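Local coordinates for protein AP endonuclease, family 2 (Brucella melitensis biovar Abortus, PDB 3NGF) that probably interconverts hydroxypyruvate and tartronate semialdehyde as a manganese-binding hydroxypyruvate isomerase built on a TIM barrel, in a fold shared with family 2 AP endonucleases, at residues R11-E22 with W243-T254. Residues are numbered along the deposited sequence; the frame is centred on the assembly and turned at random.
Sequences RFAANLSTMFNE and WVGCEYNPRGKT. With MN (manganese (II) ion), chain C.
Phe12 and Ala13 run parallel to Val244 and Gly245, closing the TIM barrel by pairing its first strand with its last. Ala13 N donates to Val244 O, and Cys246 N donates to Ala13 O at 2.8 Å; Ala13 is small enough to leave room for the Trp243 indole beside it. Against Phe12, Val244 and Cys246 add apolar bulk on the outer face of the barrel sheet. Packing stays tight beyond the strands, where Met19 SD sits over one face of the Tyr248 ring, 4.3 Å from its centroid; a bend at chi3 (61°) carries CE toward Tyr248 OH. Thr254 uses both branches: CG2 covers the centre of the Phe20 ring, while OG1 accepts from Phe20 N and donates to the syn lone pair of Glu22 OE1 (2.7 Å). That carboxylate lies on the exposed side, where water 1 links Thr18 O to Asn21 N. Exposed too is Arg11, whose long chain lets its guanidinium stack on Trp243, planes at 18°, with NH2 hydrogen-bonded to Arg241 O. Glu247 OE1 binds manganese at 2.1 Å with Glu150, Asp185 and Gln211. Strands 39-41 and 207-212 flank the pair, and helix 25-34 packs against Phe20.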
loop_
_atom_site.group_PDB
_atom_site.type_symbol
_atom_site.label_atom_id
_atom_site.label_comp_id
_atom_site.label_asym_id
_atom_site.label_seq_id
_atom_site.Cartn_x
_atom_site.Cartn_y
_atom_site.Cartn_z
ATOM N N ARG A 11 -9.048 -10.302 6.311
ATOM C CA ARG A 11 -10.006 -9.321 5.816
ATOM C C ARG A 11 -9.433 -8.580 4.616
ATOM O O ARG A 11 -8.285 -8.134 4.627
ATOM C CB ARG A 11 -10.467 -8.373 6.907
ATOM C CG ARG A 11 -9.403 -7.821 7.750
ATOM C CD ARG A 11 -9.973 -6.835 8.778
ATOM N NE ARG A 11 -8.887 -6.307 9.600
ATOM C CZ ARG A 11 -8.994 -5.311 10.468
ATOM N NH1 ARG A 11 -10.160 -4.707 10.687
ATOM N NH2 ARG A 11 -7.917 -4.934 11.143
ATOM N N PHE A 12 -10.234 -8.496 3.564
ATOM C CA PHE A 12 -9.780 -7.983 2.268
ATOM C C PHE A 12 -10.350 -6.598 1.971
ATOM O O PHE A 12 -11.514 -6.287 2.259
ATOM C CB PHE A 12 -10.141 -8.939 1.124
ATOM C CG PHE A 12 -9.495 -10.259 1.235
ATOM C CD1 PHE A 12 -8.236 -10.471 0.688
ATOM C CD2 PHE A 12 -10.108 -11.291 1.944
ATOM C CE1 PHE A 12 -7.606 -11.706 0.825
ATOM C CE2 PHE A 12 -9.502 -12.516 2.073
ATOM C CZ PHE A 12 -8.231 -12.734 1.498
ATOM N N ALA A 13 -9.486 -5.762 1.400
ATOM C CA ALA A 13 -9.840 -4.412 0.972
ATOM C C ALA A 13 -9.741 -4.345 -0.549
ATOM O O ALA A 13 -8.703 -4.705 -1.117
ATOM C CB ALA A 13 -8.872 -3.411 1.566
ATOM N N ALA A 14 -10.803 -3.898 -1.211
ATOM C CA ALA A 14 -10.777 -3.678 -2.653
ATOM C C ALA A 14 -9.878 -2.478 -2.954
ATOM O O ALA A 14 -9.952 -1.458 -2.260
ATOM C CB ALA A 14 -12.198 -3.431 -3.196
ATOM N N ASN A 15 -8.989 -2.610 -3.927
ATOM C CA ASN A 15 -8.232 -1.454 -4.418
ATOM C C ASN A 15 -9.018 -0.739 -5.538
ATOM O O ASN A 15 -9.172 -1.264 -6.649
ATOM C CB ASN A 15 -6.818 -1.855 -4.871
ATOM C CG ASN A 15 -5.962 -0.660 -5.196
ATOM O OD1 ASN A 15 -6.320 0.127 -6.065
ATOM N ND2 ASN A 15 -4.825 -0.499 -4.485
ATOM N N LEU A 16 -9.524 0.457 -5.241
ATOM C CA LEU A 16 -10.391 1.191 -6.170
ATOM C C LEU A 16 -9.629 1.923 -7.278
ATOM O O LEU A 16 -10.260 2.510 -8.148
ATOM C CB LEU A 16 -11.296 2.166 -5.404
ATOM C CG LEU A 16 -12.087 1.578 -4.237
ATOM C CD1 LEU A 16 -13.084 2.629 -3.703
ATOM C CD2 LEU A 16 -12.877 0.269 -4.605
ATOM N N SER A 17 -8.292 1.909 -7.249
ATOM C CA SER A 17 -7.492 2.433 -8.339
ATOM C C SER A 17 -7.381 1.362 -9.431
ATOM O O SER A 17 -7.413 1.693 -10.617
ATOM C CB SER A 17 -6.083 2.861 -7.863
ATOM O OG SER A 17 -6.156 3.963 -6.941
ATOM N N THR A 18 -7.263 0.096 -9.032
ATOM C CA THR A 18 -7.072 -1.008 -10.015
ATOM C C THR A 18 -8.333 -1.841 -10.301
ATOM O O THR A 18 -8.454 -2.433 -11.391
ATOM C CB THR A 18 -5.924 -1.949 -9.602
ATOM O OG1 THR A 18 -6.268 -2.689 -8.425
ATOM C CG2 THR A 18 -4.578 -1.169 -9.408
ATOM N N MET A 19 -9.248 -1.900 -9.336
ATOM C CA MET A 19 -10.510 -2.655 -9.480
ATOM C C MET A 19 -11.675 -1.740 -9.743
ATOM O O MET A 19 -11.631 -0.555 -9.416
ATOM C CB MET A 19 -10.821 -3.495 -8.238
ATOM C CG MET A 19 -9.752 -4.523 -7.876
ATOM S SD MET A 19 -10.024 -5.388 -6.342
ATOM C CE MET A 19 -11.609 -6.203 -6.676
ATOM N N PHE A 20 -12.741 -2.322 -10.300
ATOM C CA PHE A 20 -13.976 -1.609 -10.597
ATOM C C PHE A 20 -13.799 -0.430 -11.568
ATOM O O PHE A 20 -14.600 0.517 -11.558
ATOM C CB PHE A 20 -14.646 -1.155 -9.290
ATOM C CG PHE A 20 -15.016 -2.284 -8.395
ATOM C CD1 PHE A 20 -16.091 -3.090 -8.693
ATOM C CD2 PHE A 20 -14.271 -2.560 -7.260
ATOM C CE1 PHE A 20 -16.431 -4.140 -7.877
ATOM C CE2 PHE A 20 -14.600 -3.592 -6.435
ATOM C CZ PHE A 20 -15.696 -4.395 -6.741
ATOM N N ASN A 21 -12.809 -0.528 -12.468
ATOM C CA ASN A 21 -12.529 0.549 -13.423
ATOM C C ASN A 21 -13.556 0.608 -14.557
ATOM O O ASN A 21 -13.474 1.458 -15.456
ATOM C CB ASN A 21 -11.120 0.433 -14.006
ATOM C CG ASN A 21 -10.036 0.891 -13.063
ATOM O OD1 ASN A 21 -10.177 0.904 -11.814
ATOM N ND2 ASN A 21 -8.907 1.275 -13.661
ATOM N N GLU A 22 -14.540 -0.285 -14.503
ATOM C CA GLU A 22 -15.686 -0.237 -15.403
ATOM C C GLU A 22 -16.526 1.014 -15.154
ATOM O O GLU A 22 -17.296 1.428 -16.031
ATOM C CB GLU A 22 -16.561 -1.482 -15.236
ATOM C CG GLU A 22 -15.920 -2.798 -15.707
ATOM C CD GLU A 22 -14.985 -3.506 -14.679
ATOM O OE1 GLU A 22 -14.938 -3.173 -13.490
ATOM O OE2 GLU A 22 -14.285 -4.447 -15.090
ATOM N N TRP A 243 -5.220 -5.685 7.163
ATOM C CA TRP A 243 -6.037 -5.930 5.986
ATOM C C TRP A 243 -5.161 -6.476 4.870
ATOM O O TRP A 243 -3.946 -6.286 4.882
ATOM C CB TRP A 243 -6.680 -4.636 5.492
ATOM C CG TRP A 243 -7.741 -4.057 6.386
ATOM C CD1 TRP A 243 -7.549 -3.306 7.486
ATOM C CD2 TRP A 243 -9.149 -4.185 6.227
ATOM N NE1 TRP A 243 -8.753 -2.938 8.037
ATOM C CE2 TRP A 243 -9.758 -3.468 7.280
ATOM C CE3 TRP A 243 -9.963 -4.821 5.287
ATOM C CZ2 TRP A 243 -11.140 -3.399 7.438
ATOM C CZ3 TRP A 243 -11.359 -4.746 5.449
ATOM C CH2 TRP A 243 -11.919 -4.027 6.493
ATOM N N VAL A 244 -5.790 -7.109 3.902
ATOM C CA VAL A 244 -5.122 -7.585 2.701
ATOM C C VAL A 244 -5.676 -6.825 1.502
ATOM O O VAL A 244 -6.857 -6.995 1.142
ATOM C CB VAL A 244 -5.298 -9.116 2.517
ATOM C CG1 VAL A 244 -4.585 -9.590 1.254
ATOM C CG2 VAL A 244 -4.760 -9.856 3.728
ATOM N N GLY A 245 -4.862 -5.947 0.917
ATOM C CA GLY A 245 -5.295 -5.119 -0.215
ATOM C C GLY A 245 -5.277 -5.875 -1.532
ATOM O O GLY A 245 -4.296 -6.544 -1.843
ATOM N N CYS A 246 -6.363 -5.772 -2.292
ATOM C CA CYS A 246 -6.482 -6.425 -3.609
ATOM C C CYS A 246 -6.048 -5.491 -4.760
ATOM O O CYS A 246 -6.866 -4.966 -5.537
ATOM C CB CYS A 246 -7.914 -6.921 -3.812
ATOM S SG CYS A 246 -8.422 -8.146 -2.572
ATOM N N GLU A 247 -4.741 -5.328 -4.891
ATOM C CA GLU A 247 -4.155 -4.455 -5.872
ATOM C C GLU A 247 -3.795 -5.296 -7.096
ATOM O O GLU A 247 -2.599 -5.579 -7.373
ATOM C CB GLU A 247 -2.902 -3.793 -5.322
ATOM C CG GLU A 247 -2.434 -2.684 -6.214
ATOM C CD GLU A 247 -1.145 -2.068 -5.753
ATOM O OE1 GLU A 247 -0.424 -2.677 -4.931
ATOM O OE2 GLU A 247 -0.858 -0.970 -6.244
ATOM N N TYR A 248 -4.835 -5.706 -7.798
ATOM C CA TYR A 248 -4.669 -6.463 -9.010
ATOM C C TYR A 248 -5.520 -5.854 -10.101
ATOM O O TYR A 248 -6.494 -5.121 -9.846
ATOM C CB TYR A 248 -5.004 -7.946 -8.786
ATOM C CG TYR A 248 -6.459 -8.305 -8.463
ATOM C CD1 TYR A 248 -7.454 -8.228 -9.429
ATOM C CD2 TYR A 248 -6.827 -8.717 -7.186
ATOM C CE1 TYR A 248 -8.775 -8.583 -9.147
ATOM C CE2 TYR A 248 -8.158 -9.073 -6.889
ATOM C CZ TYR A 248 -9.121 -9.015 -7.880
ATOM O OH TYR A 248 -10.419 -9.396 -7.598
ATOM N N ASN A 249 -5.139 -6.176 -11.319
ATOM C CA ASN A 249 -5.892 -5.769 -12.505
ATOM C C ASN A 249 -6.797 -6.909 -12.920
ATOM O O ASN A 249 -6.315 -7.962 -13.333
ATOM C CB ASN A 249 -4.936 -5.429 -13.632
ATOM C CG ASN A 249 -3.913 -4.407 -13.228
ATOM O OD1 ASN A 249 -4.254 -3.339 -12.665
ATOM N ND2 ASN A 249 -2.648 -4.684 -13.547
ATOM N N PRO A 250 -8.116 -6.719 -12.813
ATOM C CA PRO A 250 -8.976 -7.877 -13.112
ATOM C C PRO A 250 -8.757 -8.406 -14.530
ATOM O O PRO A 250 -8.548 -7.610 -15.460
ATOM C CB PRO A 250 -10.386 -7.306 -12.923
ATOM C CG PRO A 250 -10.206 -6.159 -11.929
ATOM C CD PRO A 250 -8.895 -5.553 -12.323
ATOM N N ARG A 251 -8.791 -9.729 -14.700
ATOM C CA ARG A 251 -8.720 -10.347 -16.040
ATOM C C ARG A 251 -9.735 -9.753 -17.005
ATOM O O ARG A 251 -9.415 -9.434 -18.154
ATOM C CB ARG A 251 -8.991 -11.850 -15.949
ATOM C CG ARG A 251 -7.814 -12.702 -15.558
ATOM C CD ARG A 251 -8.211 -14.181 -15.606
ATOM N NE ARG A 251 -9.240 -14.474 -14.609
ATOM C CZ ARG A 251 -9.017 -14.849 -13.351
ATOM N NH1 ARG A 251 -7.782 -15.033 -12.899
ATOM N NH2 ARG A 251 -10.044 -15.050 -12.525
ATOM N N GLY A 252 -10.974 -9.656 -16.545
ATOM C CA GLY A 252 -12.051 -9.101 -17.343
ATOM C C GLY A 252 -12.864 -8.148 -16.496
ATOM O O GLY A 252 -12.315 -7.241 -15.876
ATOM N N LYS A 253 -14.178 -8.355 -16.478
ATOM C CA LYS A 253 -15.067 -7.562 -15.630
ATOM C C LYS A 253 -14.734 -7.846 -14.169
ATOM O O LYS A 253 -14.601 -9.002 -13.790
ATOM C CB LYS A 253 -16.521 -7.932 -15.900
ATOM C CG LYS A 253 -17.532 -7.172 -15.048
ATOM C CD LYS A 253 -18.959 -7.578 -15.423
ATOM C CE LYS A 253 -19.992 -6.775 -14.650
ATOM N NZ LYS A 253 -19.795 -5.321 -14.895
ATOM N N THR A 254 -14.644 -6.802 -13.340
ATOM C CA THR A 254 -14.223 -6.973 -11.958
ATOM C C THR A 254 -15.051 -8.049 -11.225
ATOM O O THR A 254 -14.467 -8.971 -10.642
ATOM C CB THR A 254 -14.286 -5.641 -11.159
ATOM O OG1 THR A 254 -13.438 -4.657 -11.772
ATOM C CG2 THR A 254 -13.843 -5.846 -9.741
HETATM MN MN MN C . 1.453 -2.542 -4.045
HETATM O O HOH W 1 -10.860 -2.570 -12.786
HETATM O O HOH W 2 -6.787 -2.260 -13.524
HETATM O O HOH W 3 1.050 -0.149 -3.599
HETATM O O HOH W 4 2.339 -1.788 -5.993
#